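Local coordinates for similar to yteR (Bacilus subtilis) (Clostridium acetobutylicum, PDB 4WU0), which is a family 105 glycoside hydrolase that probably cleaves unsaturated rhamnogalacturonan fragments of pectin, at residues T30-A35 / G80-T85; N115-K120 / T156-I161; Q126-G131 / Y175-E180. All coordinates share one frame; numbering follows the deposited sequence.

Overall arrangement
All three contacts lie within one Glycosyl Hydrolase Family 88 range of a largely helical chain. Contact 1 pairs helix 25-41 with helix 80-90. It is partly buried, lacks a direct hydrogen bond and uses two waters. Contacts 2 and 3 are buried and touch each other, with centres about 9 Å apart. Contact 2 fixes the loop before strand 126-128 onto helix 152-166 by one side-chain amide. Contact 3 is a small two-stranded sheet with backbone bonds and a weak histidine-aspartate bond backed by a water. His119 joins the two, packing on Trp128. Contacts 1 and 3 lie on opposite sides of the chain's centre, their own centres about 25 Å apart.

Contact 1: T30-A35 / G80-T85; sequences TLDGIA and GKILIT
Ile82 makes most of the apolar contact, against Leu31 and Ala35. Its CG1 lies anti to the backbone N (chi1 -167°), which carries CG1 toward the other helix. There CG1 meets Leu31 CB at 3.9 Å, and CD1 reaches Ala35 CB at 4.2 Å. CD1 also lies close to the carbonyl oxygen of Leu31. Further along, the methyl CG2 of Thr85 meets Ala35 CB, also at 4.2 Å. The apolar seam is thus made of small and branched groups.

The polar part centres on the carboxylate of Asp32. Its OD1 sits 3.4 Å from Ile82 CB. Its OD2 lies 3.8 Å from Lys81 CB, and the Asp32 and Lys81 side chains cross at about a right angle. No direct hydrogen bond joins the two segments. Two waters do the bridging instead. One donates to Asp32 OD2 and accepts from the backbone N of Ile82, with 3.0 Å between that N and the water. The other donates to Asp32 OD1 at 2.6 Å and is hydrogen-bonded to Thr85 OG1. Each carboxylate oxygen is therefore held by its own water.

Lys81 does not pair with Asp32. Its extended chain takes NZ to Asn78 OD1 and the carbonyl of Tyr133, and it forms a cation-pi contact with Tyr133.

The axes of the segments 30-35 and 80-85 come within 9.4 Å at 29°, in roughly the same direction. Leu31 and Ile82 also pack on helix 44-54. Such side-by-side helices are consistent with the alpha/alpha-barrel of this six-hairpin glycosidase clan.

Contact 2: N115-K120 / T156-I161; sequences NVFWHK and THQFII
OE1 of Gln158 accepts the backbone N-H of Phe117 at 3.0 Å. The bond is fairly straight. The donor stands above the amide's carbonyl plane, 48° out of it, and so does not lie on a lone pair. The other end of the amide is gripped too: NE2 bonds to Asp154 OD1, one turn earlier. Two partners thus fix the rotation of the buried amide.

The same NE2 lies over one face of the Phe117 ring, offset toward the rim, 3.3 Å from CE2. Ring and amide planes are turned 71° apart. Phe117 has its CG anti to the carbonyl carbon (chi1 -62°), which brings the ring across the amide.

Val116 uses both branches. CG1 comes within 3.5 Å of Gln158 OE1, while CG2 packs on Ile161 CG2 at 3.6 Å. At the margin, Asn115 CB approaches the His157 ring obliquely. His157 NE2 is bonded to the carbonyl of Glu114.

Residues 115-120 lie in the loop between helix 93-108 and strand 126-128, and here they rest against helix 152-166. On that helix, Phe159 packs between helices 129-146, 199-215 and 223-240.

Contact 3: Q126-G131 / Y175-E180; sequences QIWLDG and YHAYDE
His176 has its CG anti to the backbone N (chi1 -175°), and Asp130 has its CG beside the backbone N (chi1 -46°). These torsions bring the imidazole edge to the carboxylate. His176 NE2 makes a weak bond to Asp130 OD1 at 3.2 Å, with the two planes only 20° apart. A water in the imidazole plane also bridges NE2 and Asp130 OD2.

Strands 126-128 and 177-179 run antiparallel. Ile127 N to Tyr178 O and Tyr178 N to Ile127 O are both 2.9 Å. A third backbone bond, Leu129 N to His176 O, is nearly straight.

Trp128 and Ala177 share one face of the sheet. The Ala177 methyl lies over the indole's five-membered ring in a CH-pi contact, 4.0 Å from CB to the centroid. Trp128 NE1 donates to Gln126 OE1 at 3.0 Å, on a lone pair and in the ring plane, which helps fix the turn of the indole. Gln126 NE2 is bonded to Glu184 OE2 and, through a water, to Asp179 OD2; Ser181 OG holds Asp179 OD1. On the other face, Ile127 CD1 meets the Tyr178 ring edge.

Two polar chains result: Trp128-Gln126-water-Asp179 and Tyr335-His176-Asp130. In the second, Tyr335 OH holds His176 ND1, so a second shell helps set the turn of the imidazole.

Contact 1: T30-A35 / G80-T85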
loop_
_atom_site.group_PDB
_atom_site.type_symbol
_atom_site.label_atom_id
_atom_site.label_comp_id
_atom_site.label_asym_id
_atom_site.label_seq_id
_atom_site.Cartn_x
_atom_site.Cartn_y
_atom_site.Cartn_z
ATOM N N THR A 30 -7.429 4.754 3.024
ATOM C CA THR A 30 -7.925 5.202 4.316
ATOM C C THR A 30 -9.349 4.689 4.519
ATOM O O THR A 30 -9.712 4.238 5.605
ATOM C CB THR A 30 -7.843 6.731 4.422
ATOM O OG1 THR A 30 -6.466 7.123 4.415
ATOM C CG2 THR A 30 -8.490 7.243 5.697
ATOM N N LEU A 31 -10.165 4.741 3.467
ATOM C CA LEU A 31 -11.502 4.218 3.566
ATOM C C LEU A 31 -11.528 2.700 3.800
ATOM O O LEU A 31 -12.425 2.191 4.491
ATOM C CB LEU A 31 -12.330 4.573 2.321
ATOM C CG LEU A 31 -12.599 6.063 2.128
ATOM C CD1 LEU A 31 -13.405 6.279 0.849
ATOM C CD2 LEU A 31 -13.335 6.673 3.316
ATOM N N ASP A 32 -10.562 1.985 3.217
ATOM C CA ASP A 32 -10.431 0.544 3.430
ATOM C C ASP A 32 -10.183 0.271 4.931
ATOM O O ASP A 32 -10.659 -0.718 5.475
ATOM C CB ASP A 32 -9.271 -0.028 2.584
ATOM C CG ASP A 32 -9.580 -0.110 1.068
ATOM O OD1 ASP A 32 -10.764 -0.206 0.700
ATOM O OD2 ASP A 32 -8.635 -0.117 0.225
ATOM N N GLY A 33 -9.416 1.140 5.589
ATOM C CA GLY A 33 -9.224 1.038 7.026
ATOM C C GLY A 33 -10.507 1.324 7.790
ATOM O O GLY A 33 -10.855 0.630 8.745
ATOM N N ILE A 34 -11.227 2.356 7.378
ATOM C CA ILE A 34 -12.491 2.697 8.026
ATOM C C ILE A 34 -13.511 1.563 7.836
ATOM O O ILE A 34 -14.340 1.298 8.697
ATOM C CB ILE A 34 -13.011 4.073 7.553
ATOM C CG1 ILE A 34 -12.047 5.163 8.048
ATOM C CG2 ILE A 34 -14.419 4.329 8.092
ATOM C CD1 ILE A 34 -12.336 6.548 7.529
ATOM N N ALA A 35 -13.434 0.870 6.708
ATOM C CA ALA A 35 -14.346 -0.234 6.460
ATOM C C ALA A 35 -14.146 -1.365 7.467
ATOM O O ALA A 35 -15.104 -2.053 7.812
ATOM C CB ALA A 35 -14.223 -0.746 5.042
ATOM N N GLY A 80 -10.465 1.218 -6.622
ATOM C CA GLY A 80 -11.384 0.156 -6.940
ATOM C C GLY A 80 -11.620 -0.814 -5.785
ATOM O O GLY A 80 -12.658 -1.466 -5.710
ATOM N N LYS A 81 -10.650 -0.959 -4.894
ATOM C CA LYS A 81 -10.812 -1.868 -3.769
ATOM C C LYS A 81 -11.967 -1.443 -2.875
ATOM O O LYS A 81 -12.816 -2.268 -2.538
ATOM C CB LYS A 81 -9.534 -1.960 -2.962
ATOM C CG LYS A 81 -8.347 -2.457 -3.761
ATOM C CD LYS A 81 -7.082 -2.209 -2.987
ATOM C CE LYS A 81 -5.853 -2.686 -3.718
ATOM N NZ LYS A 81 -4.634 -2.400 -2.890
ATOM N N ILE A 82 -12.017 -0.168 -2.473
ATOM C CA ILE A 82 -13.175 0.268 -1.691
ATOM C C ILE A 82 -14.479 0.142 -2.480
ATOM O O ILE A 82 -15.535 -0.100 -1.890
ATOM C CB ILE A 82 -12.987 1.676 -1.075
ATOM C CG1 ILE A 82 -14.059 1.961 -0.007
ATOM C CG2 ILE A 82 -12.949 2.755 -2.116
ATOM C CD1 ILE A 82 -13.914 1.150 1.296
ATOM N N LEU A 83 -14.432 0.324 -3.799
ATOM C CA LEU A 83 -15.631 0.145 -4.610
ATOM C C LEU A 83 -16.160 -1.295 -4.563
ATOM O O LEU A 83 -17.378 -1.503 -4.553
ATOM C CB LEU A 83 -15.399 0.573 -6.057
ATOM C CG LEU A 83 -15.109 2.058 -6.295
ATOM C CD1 LEU A 83 -14.834 2.294 -7.786
ATOM C CD2 LEU A 83 -16.272 2.909 -5.843
ATOM N N ILE A 84 -15.262 -2.281 -4.523
ATOM C CA ILE A 84 -15.679 -3.667 -4.339
ATOM C C ILE A 84 -16.417 -3.817 -3.026
ATOM O O ILE A 84 -17.485 -4.443 -2.961
ATOM C CB ILE A 84 -14.496 -4.646 -4.450
ATOM C CG1 ILE A 84 -13.935 -4.598 -5.865
ATOM C CG2 ILE A 84 -14.924 -6.081 -4.119
ATOM C CD1 ILE A 84 -12.615 -5.331 -6.043
ATOM N N THR A 85 -15.843 -3.248 -1.971
ATOM C CA THR A 85 -16.440 -3.328 -0.651
ATOM C C THR A 85 -17.823 -2.683 -0.650
ATOM O O THR A 85 -18.784 -3.247 -0.119
ATOM C CB THR A 85 -15.502 -2.657 0.350
ATOM O OG1 THR A 85 -14.282 -3.412 0.392
ATOM C CG2 THR A 85 -16.123 -2.573 1.740
HETATM O O HOH W 1 -9.527 1.390 -2.116
HETATM O O HOH W 2 -12.040 -2.389 1.388
#

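Contact 2: N115-K120 / T156-I161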
loop_
_atom_site.group_PDB
_atom_site.type_symbol
_atom_site.label_atom_id
_atom_site.label_comp_id
_atom_site.label_asym_id
_atom_site.label_seq_id
_atom_site.Cartn_x
_atom_site.Cartn_y
_atom_site.Cartn_z
ATOM N N ASN A 115 5.910 -8.558 -19.038
ATOM C CA ASN A 115 4.467 -8.478 -18.798
ATOM C C ASN A 115 4.038 -7.898 -17.465
ATOM O O ASN A 115 2.932 -8.172 -16.981
ATOM C CB ASN A 115 3.791 -9.838 -19.055
ATOM C CG ASN A 115 3.402 -10.003 -20.505
ATOM O OD1 ASN A 115 2.751 -9.128 -21.076
ATOM N ND2 ASN A 115 3.845 -11.100 -21.130
ATOM N N VAL A 116 4.875 -7.036 -16.891
ATOM C CA VAL A 116 4.506 -6.301 -15.686
ATOM C C VAL A 116 3.978 -4.926 -16.085
ATOM O O VAL A 116 4.537 -4.272 -16.962
ATOM C CB VAL A 116 5.711 -6.143 -14.740
ATOM C CG1 VAL A 116 5.324 -5.434 -13.479
ATOM C CG2 VAL A 116 6.337 -7.517 -14.450
ATOM N N PHE A 117 2.891 -4.488 -15.471
ATOM C CA PHE A 117 2.371 -3.144 -15.736
ATOM C C PHE A 117 3.461 -2.068 -15.528
ATOM O O PHE A 117 4.118 -2.019 -14.474
ATOM C CB PHE A 117 1.233 -2.810 -14.768
ATOM C CG PHE A 117 0.018 -3.711 -14.868
ATOM C CD1 PHE A 117 -0.558 -4.018 -16.093
ATOM C CD2 PHE A 117 -0.577 -4.195 -13.716
ATOM C CE1 PHE A 117 -1.696 -4.828 -16.161
ATOM C CE2 PHE A 117 -1.708 -4.987 -13.767
ATOM C CZ PHE A 117 -2.268 -5.305 -14.992
ATOM N N TRP A 118 3.608 -1.183 -16.495
ATOM C CA TRP A 118 4.312 0.066 -16.266
ATOM C C TRP A 118 3.628 0.832 -15.124
ATOM O O TRP A 118 2.408 0.839 -14.996
ATOM C CB TRP A 118 4.231 0.981 -17.480
ATOM C CG TRP A 118 4.962 0.548 -18.697
ATOM C CD1 TRP A 118 5.716 -0.584 -18.864
ATOM C CD2 TRP A 118 5.033 1.264 -19.932
ATOM N NE1 TRP A 118 6.248 -0.612 -20.134
ATOM C CE2 TRP A 118 5.827 0.501 -20.818
ATOM C CE3 TRP A 118 4.481 2.468 -20.385
ATOM C CZ2 TRP A 118 6.110 0.920 -22.111
ATOM C CZ3 TRP A 118 4.751 2.881 -21.679
ATOM C CH2 TRP A 118 5.554 2.105 -22.531
ATOM N N HIS A 119 4.422 1.502 -14.312
ATOM C CA HIS A 119 3.863 2.280 -13.220
ATOM C C HIS A 119 2.862 3.351 -13.737
ATOM O O HIS A 119 1.742 3.496 -13.197
ATOM C CB HIS A 119 4.975 2.928 -12.416
ATOM C CG HIS A 119 4.478 3.485 -11.132
ATOM N ND1 HIS A 119 3.884 2.682 -10.181
ATOM C CD2 HIS A 119 4.405 4.753 -10.668
ATOM C CE1 HIS A 119 3.475 3.436 -9.177
ATOM N NE2 HIS A 119 3.781 4.693 -9.448
ATOM N N LYS A 120 3.248 4.095 -14.772
ATOM C CA LYS A 120 2.343 5.021 -15.439
ATOM C C LYS A 120 2.789 5.153 -16.889
ATOM O O LYS A 120 3.946 4.873 -17.221
ATOM C CB LYS A 120 2.365 6.437 -14.841
ATOM C CG LYS A 120 2.115 6.531 -13.342
ATOM C CD LYS A 120 2.045 7.990 -12.879
ATOM C CE LYS A 120 1.888 8.075 -11.369
ATOM N NZ LYS A 120 1.798 9.484 -10.935
ATOM N N THR A 156 0.088 -13.122 -10.261
ATOM C CA THR A 156 1.192 -13.707 -9.508
ATOM C C THR A 156 2.518 -13.543 -10.250
ATOM O O THR A 156 3.549 -13.279 -9.647
ATOM C CB THR A 156 0.945 -15.186 -9.149
ATOM O OG1 THR A 156 0.710 -15.961 -10.323
ATOM C CG2 THR A 156 -0.257 -15.297 -8.234
ATOM N N HIS A 157 2.492 -13.704 -11.564
ATOM C CA HIS A 157 3.693 -13.494 -12.383
ATOM C C HIS A 157 4.258 -12.090 -12.161
ATOM O O HIS A 157 5.485 -11.896 -12.096
ATOM C CB HIS A 157 3.329 -13.687 -13.855
ATOM C CG HIS A 157 4.471 -13.493 -14.803
ATOM N ND1 HIS A 157 5.474 -14.425 -14.970
ATOM C CD2 HIS A 157 4.763 -12.471 -15.642
ATOM C CE1 HIS A 157 6.325 -13.993 -15.883
ATOM N NE2 HIS A 157 5.918 -12.807 -16.302
ATOM N N GLN A 158 3.385 -11.100 -12.007
ATOM C CA GLN A 158 3.869 -9.738 -11.782
ATOM C C GLN A 158 4.613 -9.607 -10.458
ATOM O O GLN A 158 5.650 -8.951 -10.387
ATOM C CB GLN A 158 2.732 -8.738 -11.865
ATOM C CG GLN A 158 2.108 -8.762 -13.256
ATOM C CD GLN A 158 1.442 -7.480 -13.625
ATOM O OE1 GLN A 158 1.982 -6.391 -13.389
ATOM N NE2 GLN A 158 0.249 -7.591 -14.211
ATOM N N PHE A 159 4.112 -10.250 -9.410
ATOM C CA PHE A 159 4.835 -10.267 -8.143
ATOM C C PHE A 159 6.178 -10.956 -8.243
ATOM O O PHE A 159 7.158 -10.493 -7.660
ATOM C CB PHE A 159 4.014 -10.960 -7.048
ATOM C CG PHE A 159 2.956 -10.080 -6.463
ATOM C CD1 PHE A 159 3.254 -9.246 -5.416
ATOM C CD2 PHE A 159 1.679 -10.053 -6.998
ATOM C CE1 PHE A 159 2.298 -8.410 -4.875
ATOM C CE2 PHE A 159 0.707 -9.220 -6.470
ATOM C CZ PHE A 159 1.014 -8.398 -5.407
ATOM N N ILE A 160 6.216 -12.081 -8.958
ATOM C CA ILE A 160 7.433 -12.874 -9.066
ATOM C C ILE A 160 8.521 -12.146 -9.861
ATOM O O ILE A 160 9.679 -12.151 -9.481
ATOM C CB ILE A 160 7.110 -14.241 -9.682
ATOM C CG1 ILE A 160 6.330 -15.073 -8.665
ATOM C CG2 ILE A 160 8.369 -14.985 -10.104
ATOM C CD1 ILE A 160 5.623 -16.301 -9.234
ATOM N N ILE A 161 8.133 -11.534 -10.962
ATOM C CA ILE A 161 9.075 -10.790 -11.794
ATOM C C ILE A 161 9.563 -9.550 -11.043
ATOM O O ILE A 161 10.723 -9.169 -11.157
ATOM C CB ILE A 161 8.432 -10.397 -13.130
ATOM C CG1 ILE A 161 8.126 -11.633 -13.969
ATOM C CG2 ILE A 161 9.326 -9.426 -13.921
ATOM C CD1 ILE A 161 9.320 -12.474 -14.326
#

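Contact 3: Q126-G131 / Y175-E180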
loop_
_atom_site.group_PDB
_atom_site.type_symbol
_atom_site.label_atom_id
_atom_site.label_comp_id
_atom_site.label_asym_id
_atom_site.label_seq_id
_atom_site.Cartn_x
_atom_site.Cartn_y
_atom_site.Cartn_z
ATOM N N GLN A 126 9.005 1.187 -16.537
ATOM C CA GLN A 126 9.340 1.260 -15.112
ATOM C C GLN A 126 8.404 0.439 -14.240
ATOM O O GLN A 126 7.188 0.479 -14.403
ATOM C CB GLN A 126 9.333 2.709 -14.630
ATOM C CG GLN A 126 10.392 3.548 -15.303
ATOM C CD GLN A 126 10.328 5.007 -14.948
ATOM O OE1 GLN A 126 9.999 5.384 -13.809
ATOM N NE2 GLN A 126 10.630 5.857 -15.928
ATOM N N ILE A 127 8.990 -0.298 -13.300
ATOM C CA ILE A 127 8.238 -0.982 -12.266
ATOM C C ILE A 127 8.594 -0.307 -10.950
ATOM O O ILE A 127 9.755 -0.300 -10.563
ATOM C CB ILE A 127 8.605 -2.466 -12.151
ATOM C CG1 ILE A 127 8.339 -3.183 -13.482
ATOM C CG2 ILE A 127 7.807 -3.114 -11.007
ATOM C CD1 ILE A 127 8.910 -4.590 -13.552
ATOM N N TRP A 128 7.612 0.267 -10.265
ATOM C CA TRP A 128 7.812 0.770 -8.901
ATOM C C TRP A 128 7.048 -0.125 -7.934
ATOM O O TRP A 128 5.939 -0.595 -8.252
ATOM C CB TRP A 128 7.279 2.188 -8.710
ATOM C CG TRP A 128 7.756 3.280 -9.637
ATOM C CD1 TRP A 128 8.377 3.161 -10.855
ATOM C CD2 TRP A 128 7.591 4.683 -9.407
ATOM N NE1 TRP A 128 8.613 4.417 -11.382
ATOM C CE2 TRP A 128 8.135 5.363 -10.514
ATOM C CE3 TRP A 128 7.031 5.430 -8.368
ATOM C CZ2 TRP A 128 8.138 6.754 -10.608
ATOM C CZ3 TRP A 128 7.039 6.799 -8.460
ATOM C CH2 TRP A 128 7.583 7.454 -9.570
ATOM N N LEU A 129 7.631 -0.380 -6.765
ATOM C CA LEU A 129 6.989 -1.283 -5.805
ATOM C C LEU A 129 5.568 -0.819 -5.488
ATOM O O LEU A 129 4.666 -1.662 -5.323
ATOM C CB LEU A 129 7.792 -1.379 -4.501
ATOM C CG LEU A 129 9.141 -2.099 -4.545
ATOM C CD1 LEU A 129 9.779 -2.150 -3.196
ATOM C CD2 LEU A 129 8.963 -3.503 -5.115
ATOM N N ASP A 130 5.372 0.497 -5.358
ATOM C CA ASP A 130 4.060 1.052 -5.052
ATOM C C ASP A 130 2.977 0.434 -5.934
ATOM O O ASP A 130 1.877 0.164 -5.463
ATOM C CB ASP A 130 3.984 2.591 -5.268
ATOM C CG ASP A 130 5.148 3.370 -4.690
ATOM O OD1 ASP A 130 6.294 2.943 -4.815
ATOM O OD2 ASP A 130 4.903 4.462 -4.123
ATOM N N GLY A 131 3.267 0.257 -7.228
ATOM C CA GLY A 131 2.285 -0.197 -8.191
ATOM C C GLY A 131 1.739 -1.588 -7.971
ATOM O O GLY A 131 0.635 -1.900 -8.402
ATOM N N TYR A 175 14.534 -2.538 -3.864
ATOM C CA TYR A 175 14.638 -1.130 -4.188
ATOM C C TYR A 175 13.287 -0.577 -4.611
ATOM O O TYR A 175 12.419 -1.300 -5.085
ATOM C CB TYR A 175 15.652 -0.916 -5.308
ATOM C CG TYR A 175 17.050 -1.304 -4.943
ATOM C CD1 TYR A 175 17.893 -0.412 -4.310
ATOM C CD2 TYR A 175 17.532 -2.572 -5.228
ATOM C CE1 TYR A 175 19.190 -0.776 -3.968
ATOM C CE2 TYR A 175 18.814 -2.936 -4.878
ATOM C CZ TYR A 175 19.628 -2.033 -4.251
ATOM O OH TYR A 175 20.911 -2.391 -3.917
ATOM N N HIS A 176 13.135 0.733 -4.474
ATOM C CA HIS A 176 11.884 1.427 -4.754
ATOM C C HIS A 176 11.409 1.200 -6.210
ATOM O O HIS A 176 10.245 0.891 -6.449
ATOM C CB HIS A 176 12.115 2.908 -4.483
ATOM C CG HIS A 176 10.903 3.780 -4.613
ATOM N ND1 HIS A 176 10.955 5.133 -4.352
ATOM C CD2 HIS A 176 9.629 3.518 -4.980
ATOM C CE1 HIS A 176 9.767 5.664 -4.559
ATOM N NE2 HIS A 176 8.939 4.706 -4.919
ATOM N N ALA A 177 12.324 1.315 -7.168
ATOM C CA ALA A 177 11.950 1.256 -8.575
ATOM C C ALA A 177 13.042 0.691 -9.466
ATOM O O ALA A 177 14.230 0.640 -9.097
ATOM C CB ALA A 177 11.569 2.649 -9.071
ATOM N N TYR A 178 12.606 0.328 -10.672
ATOM C CA TYR A 178 13.399 -0.353 -11.687
ATOM C C TYR A 178 13.008 0.228 -13.042
ATOM O O TYR A 178 11.820 0.351 -13.328
ATOM C CB TYR A 178 13.064 -1.849 -11.647
ATOM C CG TYR A 178 13.560 -2.683 -12.795
ATOM C CD1 TYR A 178 14.914 -2.840 -13.041
ATOM C CD2 TYR A 178 12.663 -3.348 -13.622
ATOM C CE1 TYR A 178 15.365 -3.624 -14.097
ATOM C CE2 TYR A 178 13.106 -4.141 -14.670
ATOM C CZ TYR A 178 14.455 -4.279 -14.897
ATOM O OH TYR A 178 14.885 -5.073 -15.945
ATOM N N ASP A 179 13.996 0.594 -13.859
ATOM C CA ASP A 179 13.769 1.022 -15.232
ATOM C C ASP A 179 14.380 -0.023 -16.164
ATOM O O ASP A 179 15.592 -0.098 -16.325
ATOM C CB ASP A 179 14.427 2.371 -15.509
ATOM C CG ASP A 179 14.135 2.886 -16.901
ATOM O OD1 ASP A 179 13.480 2.178 -17.687
ATOM O OD2 ASP A 179 14.577 3.998 -17.225
ATOM N N GLU A 180 13.528 -0.822 -16.779
ATOM C CA GLU A 180 13.970 -1.893 -17.667
ATOM C C GLU A 180 14.824 -1.359 -18.816
ATOM O O GLU A 180 15.705 -2.054 -19.326
ATOM C CB GLU A 180 12.718 -2.585 -18.205
ATOM C CG GLU A 180 12.910 -3.586 -19.265
ATOM C CD GLU A 180 11.640 -4.355 -19.473
ATOM O OE1 GLU A 180 10.817 -3.951 -20.336
ATOM O OE2 GLU A 180 11.461 -5.334 -18.726
HETATM O O HOH W 3 12.001 4.988 -18.491
HETATM O O HOH W 4 6.594 6.300 -5.144
#